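Local coordinates for phosphoenolpyruvate--protein phosphotransferase (Escherichia coli, PDB 5T12) that probably passes the phosphoryl group of phosphoenolpyruvate to the carrier protein NPr in the nitrogen-metabolic phosphotransferase system, the chain here being the enzyme I-type N-terminal domain of the longer protein, at residues 51-54 and 55-59; 72-75 and 76-80; 233-236 and 237-241; 168-171 and 172-175; 36-39 and 40-44. The protein carries 1 engineered substitution. All blocks are in the same frame, centred on the assembly; numbering follows the deposited sequence.

Interaction 1: residues 51-54 and 55-59; sequences ANEF and RRYSK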
loop_
_atom_site.group_PDB
_atom_site.type_symbol
_atom_site.label_atom_id
_atom_site.label_comp_id
_atom_site.label_asym_id
_atom_site.label_seq_id
_atom_site.Cartn_x
_atom_site.Cartn_y
_atom_site.Cartn_z
ATOM N N ALA A 51 -12.876 5.910 4.717
ATOM C CA ALA A 51 -14.013 5.955 3.804
ATOM C C ALA A 51 -13.902 7.136 2.848
ATOM O O ALA A 51 -14.181 7.003 1.650
ATOM C CB ALA A 51 -15.322 6.025 4.592
ATOM N N ASN A 52 -13.499 8.300 3.362
ATOM C CA ASN A 52 -13.264 9.447 2.493
ATOM C C ASN A 52 -12.175 9.146 1.472
ATOM O O ASN A 52 -12.313 9.480 0.292
ATOM C CB ASN A 52 -12.895 10.675 3.326
ATOM C CG ASN A 52 -14.107 11.350 3.941
ATOM O OD1 ASN A 52 -15.085 11.642 3.255
ATOM N ND2 ASN A 52 -14.047 11.598 5.244
ATOM N N GLU A 53 -11.091 8.499 1.907
ATOM C CA GLU A 53 -9.996 8.178 0.996
ATOM C C GLU A 53 -10.476 7.296 -0.149
ATOM O O GLU A 53 -10.200 7.573 -1.323
ATOM C CB GLU A 53 -8.862 7.500 1.766
ATOM C CG GLU A 53 -7.545 7.432 1.014
ATOM C CD GLU A 53 -6.433 6.821 1.843
ATOM O OE1 GLU A 53 -6.697 5.832 2.558
ATOM O OE2 GLU A 53 -5.296 7.334 1.785
ATOM N N PHE A 54 -11.208 6.225 0.174
ATOM C CA PHE A 54 -11.783 5.374 -0.862
ATOM C C PHE A 54 -12.776 6.135 -1.729
ATOM O O PHE A 54 -12.994 5.771 -2.890
ATOM C CB PHE A 54 -12.460 4.159 -0.227
ATOM C CG PHE A 54 -11.529 3.011 0.029
ATOM C CD1 PHE A 54 -10.545 3.100 1.000
ATOM C CD2 PHE A 54 -11.644 1.838 -0.697
ATOM C CE1 PHE A 54 -9.688 2.040 1.236
ATOM C CE2 PHE A 54 -10.790 0.777 -0.467
ATOM C CZ PHE A 54 -9.811 0.878 0.502
ATOM N N ARG A 55 -13.385 7.192 -1.187
ATOM C CA ARG A 55 -14.381 7.944 -1.944
ATOM C C ARG A 55 -13.734 8.723 -3.086
ATOM O O ARG A 55 -14.252 8.738 -4.209
ATOM C CB ARG A 55 -15.152 8.877 -1.006
ATOM C CG ARG A 55 -16.636 9.010 -1.334
ATOM C CD ARG A 55 -17.416 9.767 -0.256
ATOM N NE ARG A 55 -17.785 8.923 0.880
ATOM C CZ ARG A 55 -17.374 9.122 2.130
ATOM N NH1 ARG A 55 -16.583 10.145 2.412
ATOM N NH2 ARG A 55 -17.762 8.303 3.100
ATOM N N ARG A 56 -12.594 9.371 -2.824
ATOM C CA ARG A 56 -11.941 10.153 -3.870
ATOM C C ARG A 56 -11.232 9.266 -4.885
ATOM O O ARG A 56 -11.162 9.617 -6.068
ATOM C CB ARG A 56 -10.939 11.140 -3.269
ATOM C CG ARG A 56 -10.961 11.253 -1.758
ATOM C CD ARG A 56 -12.075 12.167 -1.269
ATOM N NE ARG A 56 -11.548 13.334 -0.570
ATOM C CZ ARG A 56 -11.315 14.506 -1.151
ATOM N NH1 ARG A 56 -10.833 15.519 -0.443
ATOM N NH2 ARG A 56 -11.566 14.669 -2.443
ATOM N N TYR A 57 -10.692 8.126 -4.446
ATOM C CA TYR A 57 -9.984 7.246 -5.370
ATOM C C TYR A 57 -10.922 6.708 -6.443
ATOM O O TYR A 57 -10.585 6.722 -7.632
ATOM C CB TYR A 57 -9.317 6.104 -4.602
ATOM C CG TYR A 57 -7.967 6.470 -4.023
ATOM C CD1 TYR A 57 -7.194 7.473 -4.595
ATOM C CD2 TYR A 57 -7.465 5.813 -2.907
ATOM C CE1 TYR A 57 -5.959 7.811 -4.071
ATOM C CE2 TYR A 57 -6.230 6.144 -2.376
ATOM C CZ TYR A 57 -5.483 7.143 -2.963
ATOM O OH TYR A 57 -4.255 7.476 -2.438
ATOM N N SER A 58 -12.107 6.238 -6.044
ATOM C CA SER A 58 -13.097 5.808 -7.026
ATOM C C SER A 58 -13.573 6.972 -7.886
ATOM O O SER A 58 -13.889 6.781 -9.067
ATOM C CB SER A 58 -14.280 5.144 -6.323
ATOM O OG SER A 58 -14.808 5.981 -5.309
ATOM N N LYS A 59 -13.635 8.177 -7.314
ATOM C CA LYS A 59 -13.947 9.361 -8.107
ATOM C C LYS A 59 -12.859 9.644 -9.133
ATOM O O LYS A 59 -13.154 10.099 -10.244
ATOM C CB LYS A 59 -14.138 10.564 -7.184
ATOM C CG LYS A 59 -14.309 11.894 -7.898
ATOM C CD LYS A 59 -14.051 13.042 -6.940
ATOM C CE LYS A 59 -12.656 12.942 -6.347
ATOM N NZ LYS A 59 -12.440 13.924 -5.253
#
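The carbonyl oxygen of Asn52 is shared by two backbone donors of the next helical turn: Arg56 N reaches Asn52 O at 3.1 Å, nearly along the C=O axis, while Arg55 N makes a weak, bent bond to it. The CG methylene of Arg56 also crowds this oxygen. Two residues on, Ser58 folds back with OG in the cramped position between its backbone N and carbonyl carbon (chi1 53°). From there OG lies 3.0 Å from Phe54 O and 3.0 Å from Arg55 O, so its one proton has two acceptors to choose from. On another side of the helix Glu53 and Tyr57 run side by side, CG of Glu53 3.9 Å from CE2 of Tyr57; the carboxylate itself goes on to a salt bridge with Arg135. The guanidinium of Arg55 is modelled over Ala51 O, but its exact position is doubtful. Phe54 faces inward and stacks on Phe73 of helix 68-80, joining two helices of the helical subdomain. The chemistry is thus divided by face: aromatic carbon suits the interhelical side and long cationic chains the solvent side, while a small serine hydroxyl can return to the main chain.

Interaction 2: residues 72-75 and 76-80; sequences IFDL and YSHLL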
loop_
_atom_site.group_PDB
_atom_site.type_symbol
_atom_site.label_atom_id
_atom_site.label_comp_id
_atom_site.label_asym_id
_atom_site.label_seq_id
_atom_site.Cartn_x
_atom_site.Cartn_y
_atom_site.Cartn_z
ATOM N N ILE A 72 -14.929 -1.274 -7.337
ATOM C CA ILE A 72 -14.525 -1.994 -6.132
ATOM C C ILE A 72 -14.219 -1.016 -5.005
ATOM O O ILE A 72 -14.600 -1.236 -3.849
ATOM C CB ILE A 72 -13.325 -2.911 -6.432
ATOM C CG1 ILE A 72 -13.687 -3.934 -7.509
ATOM C CG2 ILE A 72 -12.867 -3.622 -5.170
ATOM C CD1 ILE A 72 -12.595 -4.946 -7.785
ATOM N N PHE A 73 -13.528 0.082 -5.323
ATOM C CA PHE A 73 -13.257 1.101 -4.315
ATOM C C PHE A 73 -14.532 1.804 -3.868
ATOM O O PHE A 73 -14.595 2.314 -2.745
ATOM C CB PHE A 73 -12.246 2.116 -4.851
ATOM C CG PHE A 73 -10.827 1.823 -4.453
ATOM C CD1 PHE A 73 -10.170 0.704 -4.936
ATOM C CD2 PHE A 73 -10.147 2.674 -3.596
ATOM C CE1 PHE A 73 -8.864 0.436 -4.567
ATOM C CE2 PHE A 73 -8.842 2.412 -3.224
ATOM C CZ PHE A 73 -8.199 1.291 -3.711
ATOM N N ASP A 74 -15.555 1.839 -4.726
ATOM C CA ASP A 74 -16.824 2.440 -4.330
ATOM C C ASP A 74 -17.544 1.577 -3.302
ATOM O O ASP A 74 -18.078 2.093 -2.313
ATOM C CB ASP A 74 -17.709 2.659 -5.557
ATOM C CG ASP A 74 -18.980 3.417 -5.228
ATOM O OD1 ASP A 74 -18.911 4.374 -4.429
ATOM O OD2 ASP A 74 -20.047 3.053 -5.763
ATOM N N LEU A 75 -17.568 0.258 -3.519
ATOM C CA LEU A 75 -18.209 -0.643 -2.567
ATOM C C LEU A 75 -17.497 -0.626 -1.221
ATOM O O LEU A 75 -18.144 -0.660 -0.168
ATOM C CB LEU A 75 -18.244 -2.064 -3.131
ATOM C CG LEU A 75 -19.123 -2.301 -4.359
ATOM C CD1 LEU A 75 -19.026 -3.748 -4.816
ATOM C CD2 LEU A 75 -20.565 -1.929 -4.055
ATOM N N TYR A 76 -16.163 -0.574 -1.233
ATOM C CA TYR A 76 -15.417 -0.600 0.021
ATOM C C TYR A 76 -15.585 0.692 0.808
ATOM O O TYR A 76 -15.487 0.680 2.040
ATOM C CB TYR A 76 -13.939 -0.877 -0.252
ATOM C CG TYR A 76 -13.669 -2.312 -0.641
ATOM C CD1 TYR A 76 -14.535 -3.325 -0.255
ATOM C CD2 TYR A 76 -12.554 -2.654 -1.393
ATOM C CE1 TYR A 76 -14.301 -4.638 -0.604
ATOM C CE2 TYR A 76 -12.309 -3.968 -1.748
ATOM C CZ TYR A 76 -13.187 -4.955 -1.350
ATOM O OH TYR A 76 -12.956 -6.266 -1.697
ATOM N N SER A 77 -15.836 1.811 0.123
ATOM C CA SER A 77 -16.149 3.046 0.832
ATOM C C SER A 77 -17.480 2.942 1.565
ATOM O O SER A 77 -17.658 3.563 2.618
ATOM C CB SER A 77 -16.162 4.224 -0.142
ATOM O OG SER A 77 -17.113 4.026 -1.173
ATOM N N HIS A 78 -18.421 2.162 1.026
ATOM C CA HIS A 78 -19.684 1.926 1.716
ATOM C C HIS A 78 -19.516 0.929 2.856
ATOM O O HIS A 78 -20.144 1.079 3.910
ATOM C CB HIS A 78 -20.740 1.433 0.725
ATOM C CG HIS A 78 -21.160 2.467 -0.274
ATOM N ND1 HIS A 78 -21.470 2.158 -1.580
ATOM C CD2 HIS A 78 -21.326 3.805 -0.154
ATOM C CE1 HIS A 78 -21.805 3.261 -2.224
ATOM N NE2 HIS A 78 -21.726 4.275 -1.382
ATOM N N LEU A 79 -18.681 -0.095 2.659
ATOM C CA LEU A 79 -18.384 -1.025 3.743
ATOM C C LEU A 79 -17.686 -0.316 4.896
ATOM O O LEU A 79 -17.927 -0.631 6.068
ATOM C CB LEU A 79 -17.525 -2.178 3.223
ATOM C CG LEU A 79 -17.038 -3.215 4.240
ATOM C CD1 LEU A 79 -18.208 -3.995 4.819
ATOM C CD2 LEU A 79 -16.020 -4.154 3.608
ATOM N N LEU A 80 -16.825 0.655 4.583
ATOM C CA LEU A 80 -16.102 1.374 5.627
ATOM C C LEU A 80 -17.011 2.326 6.395
ATOM O O LEU A 80 -16.720 2.658 7.550
ATOM C CB LEU A 80 -14.927 2.140 5.017
ATOM C CG LEU A 80 -13.679 1.311 4.710
ATOM C CD1 LEU A 80 -12.679 2.114 3.892
ATOM C CD2 LEU A 80 -13.047 0.821 6.002
#
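This is a side-by-side contact between successive turns of helix 68-80, in the helical part of the enzyme I-type N-terminal domain. Ile72 and Tyr76, four residues apart, point the same way: CG2 of Ile72 rests 3.5 Å from CE2 of Tyr76. That methyl can do so because it stands anti to the backbone N of Ile72, whereas CG1 takes the position beside it (chi1 -60°). Beneath the pair, Tyr76 N bonds to Ile72 O at 3.1 Å, and Leu79 N bonds to Leu75 O at 2.9 Å, in the carbonyl plane. Tyrosine suits its place because the flat ring packs on carbon while the hydroxyl is hydrogen-bonded to Asp128. A leucine in place of Tyr76 would probably leave Asp128 without this hydroxyl partner and uncover part of the Ile72 methyl. On the outer side His78 sets one ring face over Asp74 O, which stands 3.4 Å above the ring plane, displaced toward its rim. The Asp74 carboxylate is nearby, OD1 lying 4.1 Å from NE2 of His78, and may modestly favour a protonated ring. Tyr76 and Ser77 lean on Phe54 of helix 36-61, while Tyr76 and Leu79 meet Leu132 of helix 126-140, so helix 68-80 packs against both.

Interaction 3: residues 233-236 and 237-241; sequences LQEY and QRLIS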
loop_
_atom_site.group_PDB
_atom_site.type_symbol
_atom_site.label_atom_id
_atom_site.label_comp_id
_atom_site.label_asym_id
_atom_site.label_seq_id
_atom_site.Cartn_x
_atom_site.Cartn_y
_atom_site.Cartn_z
ATOM N N LEU A 233 27.783 12.422 -14.117
ATOM C CA LEU A 233 29.037 13.166 -14.045
ATOM C C LEU A 233 30.035 12.668 -15.083
ATOM O O LEU A 233 30.796 13.461 -15.652
ATOM C CB LEU A 233 29.628 13.059 -12.639
ATOM C CG LEU A 233 28.775 13.585 -11.483
ATOM C CD1 LEU A 233 29.266 13.015 -10.162
ATOM C CD2 LEU A 233 28.794 15.105 -11.447
ATOM N N GLN A 234 30.050 11.357 -15.340
ATOM C CA GLN A 234 30.966 10.801 -16.331
ATOM C C GLN A 234 30.672 11.351 -17.721
ATOM O O GLN A 234 31.581 11.782 -18.438
ATOM C CB GLN A 234 30.878 9.276 -16.332
ATOM C CG GLN A 234 32.033 8.577 -15.636
ATOM C CD GLN A 234 31.946 7.068 -15.755
ATOM O OE1 GLN A 234 31.211 6.542 -16.592
ATOM N NE2 GLN A 234 32.694 6.363 -14.915
ATOM N N GLU A 235 29.398 11.331 -18.124
ATOM C CA GLU A 235 29.021 11.883 -19.420
ATOM C C GLU A 235 29.287 13.381 -19.487
ATOM O O GLU A 235 29.649 13.902 -20.548
ATOM C CB GLU A 235 27.546 11.586 -19.700
ATOM C CG GLU A 235 26.986 12.253 -20.946
ATOM C CD GLU A 235 27.628 11.751 -22.224
ATOM O OE1 GLU A 235 28.139 10.612 -22.230
ATOM O OE2 GLU A 235 27.621 12.498 -23.225
ATOM N N TYR A 236 29.124 14.084 -18.365
ATOM C CA TYR A 236 29.375 15.521 -18.340
ATOM C C TYR A 236 30.855 15.825 -18.535
ATOM O O TYR A 236 31.220 16.673 -19.358
ATOM C CB TYR A 236 28.857 16.108 -17.027
ATOM C CG TYR A 236 29.260 17.541 -16.772
ATOM C CD1 TYR A 236 28.735 18.580 -17.531
ATOM C CD2 TYR A 236 30.152 17.857 -15.756
ATOM C CE1 TYR A 236 29.100 19.892 -17.291
ATOM C CE2 TYR A 236 30.518 19.166 -15.508
ATOM C CZ TYR A 236 29.991 20.178 -16.277
ATOM O OH TYR A 236 30.358 21.481 -16.032
ATOM N N GLN A 237 31.727 15.140 -17.789
ATOM C CA GLN A 237 33.159 15.319 -17.994
ATOM C C GLN A 237 33.611 14.790 -19.348
ATOM O O GLN A 237 34.668 15.198 -19.839
ATOM C CB GLN A 237 33.954 14.636 -16.877
ATOM C CG GLN A 237 34.316 13.184 -17.155
ATOM C CD GLN A 237 35.356 12.652 -16.190
ATOM O OE1 GLN A 237 35.048 12.329 -15.044
ATOM N NE2 GLN A 237 36.600 12.564 -16.649
ATOM N N ARG A 238 32.835 13.890 -19.957
ATOM C CA ARG A 238 33.147 13.429 -21.305
ATOM C C ARG A 238 32.926 14.541 -22.322
ATOM O O ARG A 238 33.756 14.758 -23.212
ATOM C CB ARG A 238 32.294 12.208 -21.651
ATOM C CG ARG A 238 32.700 11.516 -22.940
ATOM C CD ARG A 238 31.613 10.579 -23.437
ATOM N NE ARG A 238 30.500 11.306 -24.042
ATOM C CZ ARG A 238 30.468 11.694 -25.313
ATOM N NH1 ARG A 238 31.488 11.427 -26.117
ATOM N NH2 ARG A 238 29.415 12.349 -25.783
ATOM N N LEU A 239 31.807 15.260 -22.200
ATOM C CA LEU A 239 31.519 16.356 -23.118
ATOM C C LEU A 239 32.491 17.515 -22.939
ATOM O O LEU A 239 32.782 18.229 -23.906
ATOM C CB LEU A 239 30.081 16.840 -22.924
ATOM C CG LEU A 239 28.959 15.874 -23.305
ATOM C CD1 LEU A 239 27.690 16.202 -22.537
ATOM C CD2 LEU A 239 28.700 15.919 -24.804
ATOM N N ILE A 240 32.996 17.721 -21.721
ATOM C CA ILE A 240 33.934 18.815 -21.480
ATOM C C ILE A 240 35.225 18.586 -22.253
ATOM O O ILE A 240 35.751 19.497 -22.904
ATOM C CB ILE A 240 34.197 18.976 -19.972
ATOM C CG1 ILE A 240 32.917 19.398 -19.252
ATOM C CG2 ILE A 240 35.306 19.991 -19.731
ATOM C CD1 ILE A 240 33.110 19.669 -17.783
ATOM N N SER A 241 35.757 17.362 -22.197
ATOM C CA SER A 241 36.914 17.025 -23.014
ATOM C C SER A 241 36.573 16.948 -24.496
ATOM O O SER A 241 37.488 16.879 -25.323
ATOM C CB SER A 241 37.525 15.702 -22.549
ATOM O OG SER A 241 36.659 14.615 -22.816
#
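Helix 228-241, at the C-terminal end of the modelled chain, carries a salt bridge between residues three apart and a CH-pi contact between residues four apart. Arg238 grips Glu235 side-on with two nitrogens: NE lies 3.1 Å from OE1 of Glu235, and NH2 lies 3.1 Å from OE2, which offers its syn lone pair and lies in the guanidinium plane. The NE contact is less regular, since OE1 is met from above the carboxylate plane. Both chains bend to manage this, Glu235 at chi2 (65°) and Arg238 at chi3 (75°), and they run alongside each other. Round the helix, Ile240 puts CD1 over one face of the Tyr236 ring, 3.8 Å from its centroid and displaced toward the rim. Charged and long side chains suit such an exposed turn, and here Glu235 and Arg238 find each other along the helix. The backbone bond from Gln237 N to Leu233 O, 2.9 Å, is almost straight. The helix follows strand 223-226 and projects well beyond the sheet, this contact centred about 40 Å from the centre of the chain.

Interaction 4: residues 168-171 and 172-175; sequences ELPQ and DRLV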
loop_
_atom_site.group_PDB
_atom_site.type_symbol
_atom_site.label_atom_id
_atom_site.label_comp_id
_atom_site.label_asym_id
_atom_site.label_seq_id
_atom_site.Cartn_x
_atom_site.Cartn_y
_atom_site.Cartn_z
ATOM N N GLU A 168 -0.041 0.273 3.668
ATOM C CA GLU A 168 0.706 0.884 4.760
ATOM C C GLU A 168 1.769 1.853 4.250
ATOM O O GLU A 168 2.815 2.026 4.882
ATOM C CB GLU A 168 1.336 -0.186 5.653
ATOM C CG GLU A 168 2.044 -1.315 4.912
ATOM C CD GLU A 168 2.655 -2.337 5.857
ATOM O OE1 GLU A 168 3.397 -1.931 6.776
ATOM O OE2 GLU A 168 2.386 -3.545 5.688
ATOM N N LEU A 169 1.510 2.500 3.114
ATOM C CA LEU A 169 2.429 3.459 2.525
ATOM C C LEU A 169 1.714 4.774 2.248
ATOM O O LEU A 169 0.550 4.775 1.830
ATOM C CB LEU A 169 3.030 2.922 1.217
ATOM C CG LEU A 169 3.880 1.655 1.313
ATOM C CD1 LEU A 169 4.351 1.229 -0.067
ATOM C CD2 LEU A 169 5.064 1.872 2.242
ATOM N N PRO A 170 2.379 5.907 2.477
ATOM C CA PRO A 170 1.794 7.201 2.100
ATOM C C PRO A 170 1.960 7.448 0.605
ATOM O O PRO A 170 3.041 7.246 0.047
ATOM C CB PRO A 170 2.598 8.208 2.928
ATOM C CG PRO A 170 3.925 7.544 3.120
ATOM C CD PRO A 170 3.653 6.062 3.201
ATOM N N GLN A 171 0.879 7.886 -0.044
ATOM C CA GLN A 171 0.926 8.097 -1.489
ATOM C C GLN A 171 1.829 9.268 -1.856
ATOM O O GLN A 171 2.570 9.198 -2.843
ATOM C CB GLN A 171 -0.480 8.327 -2.042
ATOM C CG GLN A 171 -0.486 8.815 -3.487
ATOM C CD GLN A 171 -1.880 9.059 -4.025
ATOM O OE1 GLN A 171 -2.461 10.125 -3.819
ATOM N NE2 GLN A 171 -2.423 8.071 -4.725
ATOM N N ASP A 172 1.777 10.352 -1.076
ATOM C CA ASP A 172 2.528 11.555 -1.422
ATOM C C ASP A 172 4.026 11.291 -1.494
ATOM O O ASP A 172 4.733 11.936 -2.277
ATOM C CB ASP A 172 2.234 12.661 -0.409
ATOM C CG ASP A 172 2.463 12.214 1.021
ATOM O OD1 ASP A 172 2.007 11.107 1.379
ATOM O OD2 ASP A 172 3.104 12.965 1.785
ATOM N N ARG A 173 4.526 10.345 -0.701
ATOM C CA ARG A 173 5.949 10.037 -0.682
ATOM C C ARG A 173 6.330 8.935 -1.662
ATOM O O ARG A 173 7.467 8.916 -2.146
ATOM C CB ARG A 173 6.375 9.632 0.731
ATOM C CG ARG A 173 6.131 10.699 1.783
ATOM C CD ARG A 173 6.783 10.310 3.096
ATOM N NE ARG A 173 7.204 11.475 3.867
ATOM C CZ ARG A 173 6.681 11.829 5.036
ATOM N NH1 ARG A 173 5.717 11.100 5.582
ATOM N NH2 ARG A 173 7.129 12.907 5.663
ATOM N N LEU A 174 5.409 8.023 -1.966
ATOM C CA LEU A 174 5.687 6.907 -2.865
ATOM C C LEU A 174 5.619 7.394 -4.307
ATOM O O LEU A 174 4.549 7.777 -4.792
ATOM C CB LEU A 174 4.698 5.771 -2.623
ATOM C CG LEU A 174 4.857 4.524 -3.494
ATOM C CD1 LEU A 174 6.183 3.837 -3.214
ATOM C CD2 LEU A 174 3.695 3.566 -3.274
ATOM N N VAL A 175 6.758 7.369 -4.998
ATOM C CA VAL A 175 6.833 7.812 -6.388
ATOM C C VAL A 175 7.157 6.683 -7.353
ATOM O O VAL A 175 7.061 6.890 -8.573
ATOM C CB VAL A 175 7.851 8.958 -6.561
ATOM C CG1 VAL A 175 7.485 10.133 -5.668
ATOM C CG2 VAL A 175 9.256 8.468 -6.255
#
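Leu169 and Leu174 meet through their terminal methyls, CD1 of Leu169 4.0 Å from CD2 of Leu174, the two side chains crossing at a slant. Different first torsions bring them together: CG of Leu169 sits beside its backbone N (chi1 -62°), whereas in Leu174 CG is swung fully away from the N (chi1 180°). Between them the chain makes a tight helical turn, in which Leu174 N bonds to Pro170 O at 3.2 Å and more weakly to Gln171 O. This five-residue alpha-turn leads into strand 174-179 of the mobile, phosphohistidine-type domain. It lies on the beta-alpha-beta connection from strand 154-158 through helix 163-166 to the neighbouring parallel strand 174-179. Proline, whose ring restrains its phi, suits the start of the turn, and its CG also packs 4.0 Å from CD of Arg173. The arginine lies extended from CG to NE, presenting aliphatic carbon to the proline, and both residues also touch Trp150. Asp172 takes the tight rotamer between backbone N and carbonyl carbon, which turns OD1 back to 3.3 Å from CB of Pro170. Leu169 and Leu174 continue inward onto Leu156 of strand 154-158, while the extended side chain of Gln171 carries its amide close to the hydroxyl of Tyr57.

Interaction 5: residues 36-39 and 40-44; sequences PALE and RERLT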
loop_
_atom_site.group_PDB
_atom_site.type_symbol
_atom_site.label_atom_id
_atom_site.label_comp_id
_atom_site.label_asym_id
_atom_site.label_seq_id
_atom_site.Cartn_x
_atom_site.Cartn_y
_atom_site.Cartn_z
ATOM N N PRO A 36 -12.504 4.309 27.448
ATOM C CA PRO A 36 -13.359 3.811 26.356
ATOM C C PRO A 36 -13.855 4.898 25.421
ATOM O O PRO A 36 -14.025 4.639 24.223
ATOM C CB PRO A 36 -14.523 3.139 27.101
ATOM C CG PRO A 36 -14.002 2.872 28.480
ATOM C CD PRO A 36 -13.068 4.003 28.773
ATOM N N ALA A 37 -14.095 6.110 25.929
ATOM C CA ALA A 37 -14.616 7.175 25.079
ATOM C C ALA A 37 -13.592 7.604 24.034
ATOM O O ALA A 37 -13.955 7.909 22.893
ATOM C CB ALA A 37 -15.043 8.368 25.934
ATOM N N LEU A 38 -12.309 7.627 24.402
ATOM C CA LEU A 38 -11.279 8.069 23.468
ATOM C C LEU A 38 -11.067 7.051 22.353
ATOM O O LEU A 38 -10.996 7.417 21.174
ATOM C CB LEU A 38 -9.971 8.328 24.215
ATOM C CG LEU A 38 -8.725 8.535 23.351
ATOM C CD1 LEU A 38 -8.856 9.779 22.484
ATOM C CD2 LEU A 38 -7.481 8.609 24.221
ATOM N N GLU A 39 -10.962 5.767 22.710
ATOM C CA GLU A 39 -10.728 4.738 21.701
ATOM C C GLU A 39 -11.864 4.674 20.690
ATOM O O GLU A 39 -11.629 4.390 19.509
ATOM C CB GLU A 39 -10.531 3.377 22.370
ATOM C CG GLU A 39 -9.331 3.318 23.303
ATOM C CD GLU A 39 -8.031 3.678 22.608
ATOM O OE1 GLU A 39 -7.894 3.385 21.401
ATOM O OE2 GLU A 39 -7.145 4.260 23.269
ATOM N N ARG A 40 -13.097 4.934 21.127
ATOM C CA ARG A 40 -14.206 5.004 20.183
ATOM C C ARG A 40 -14.093 6.236 19.293
ATOM O O ARG A 40 -14.438 6.188 18.107
ATOM C CB ARG A 40 -15.539 5.000 20.930
ATOM C CG ARG A 40 -15.936 3.641 21.481
ATOM C CD ARG A 40 -17.352 3.665 22.038
ATOM N NE ARG A 40 -17.442 4.415 23.287
ATOM C CZ ARG A 40 -17.389 3.860 24.494
ATOM N NH1 ARG A 40 -17.250 2.547 24.616
ATOM N NH2 ARG A 40 -17.479 4.616 25.579
ATOM N N GLU A 41 -13.606 7.349 19.848
ATOM C CA GLU A 41 -13.427 8.555 19.047
ATOM C C GLU A 41 -12.292 8.388 18.045
ATOM O O GLU A 41 -12.357 8.919 16.930
ATOM C CB GLU A 41 -13.179 9.759 19.956
ATOM C CG GLU A 41 -14.406 10.204 20.738
ATOM C CD GLU A 41 -14.096 11.275 21.766
ATOM O OE1 GLU A 41 -12.909 11.623 21.929
ATOM O OE2 GLU A 41 -15.044 11.769 22.412
ATOM N N ARG A 42 -11.241 7.656 18.424
ATOM C CA ARG A 42 -10.158 7.381 17.486
ATOM C C ARG A 42 -10.617 6.474 16.351
ATOM O O ARG A 42 -10.113 6.586 15.228
ATOM C CB ARG A 42 -8.976 6.742 18.214
ATOM C CG ARG A 42 -8.332 7.611 19.279
ATOM C CD ARG A 42 -7.231 6.837 19.980
ATOM N NE ARG A 42 -6.237 6.341 19.033
ATOM C CZ ARG A 42 -5.545 5.219 19.196
ATOM N NH1 ARG A 42 -5.748 4.465 20.268
ATOM N NH2 ARG A 42 -4.659 4.844 18.284
ATOM N N LEU A 43 -11.564 5.574 16.624
ATOM C CA LEU A 43 -12.046 4.660 15.597
ATOM C C LEU A 43 -12.956 5.363 14.598
ATOM O O LEU A 43 -12.845 5.135 13.388
ATOM C CB LEU A 43 -12.772 3.480 16.245
ATOM C CG LEU A 43 -11.869 2.325 16.673
ATOM C CD1 LEU A 43 -12.597 1.394 17.620
ATOM C CD2 LEU A 43 -11.383 1.563 15.452
ATOM N N THR A 44 -13.863 6.216 15.081
ATOM C CA THR A 44 -14.730 6.957 14.171
ATOM C C THR A 44 -13.932 7.912 13.293
ATOM O O THR A 44 -14.336 8.201 12.161
ATOM C CB THR A 44 -15.795 7.725 14.954
ATOM O OG1 THR A 44 -15.164 8.549 15.942
ATOM C CG2 THR A 44 -16.751 6.761 15.642
#
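Four backbone bonds between residues four apart wind the first turns of helix 36-61, among them Arg42 N to Leu38 O at 2.8 Å and Arg40 N to Pro36 O at 3.2 Å. Proline suits the opening turn, where its missing N-H costs no helical bond. The Arg40 side chain bends at chi3 (-72°) and folds back, laying a guanidinium face over Pro36 O, which lies 3.4 Å from the plane and over its centre; NH2 meets CB of Pro36 at 3.6 Å. The same guanidinium forms a salt bridge through NH1 with Asp94. With an alanine here, Asp94 would probably be left without this positive mate and the Pro36 carbonyl would lose its cover. Elsewhere Glu39 and Arg42 run side by side, NH1 of Arg42 lying 2.7 Å from OE1 of Glu39 and 3.3 Å from OE2. This salt bridge is short but bent at OE1 (N-H...O 116°) and long at OE2, the carboxylate and guanidinium planes standing almost at right angles (87°). Leu38 CD1 packs on CG of Arg42, 3.9 Å away. Since Glu39 OE1 also accepts the Ala99 amide and Arg42 NH2 pairs with Glu100, the buried carboxylate is probably stabilised by nearby positive charge and by hydrogen bonds joining this helix to helix 99-115.

Overall arrangement
From the N terminus the contacts follow in series: interaction 5, interaction 1, interaction 2, interaction 4, interaction 3. Each closes only a turn within continuous chain, so none nests in or crosses another. Interactions 5 and 1 lie on one helix, 36-61, their centres about 23 Å apart; the first faces helices 83-94 and 99-115, the second helix 68-80. There interaction 1 touches interaction 2, CD2 of Phe54 lying 3.4 Å from CD2 of Phe73. Interaction 4 belongs to the mobile domain and touches interaction 1 where Tyr57 OH lies 3.0 Å from Gln171 NE2, at a point where the helical and alpha/beta parts meet. Interaction 3 stands apart, its nearest atoms about 21 Å from interaction 4.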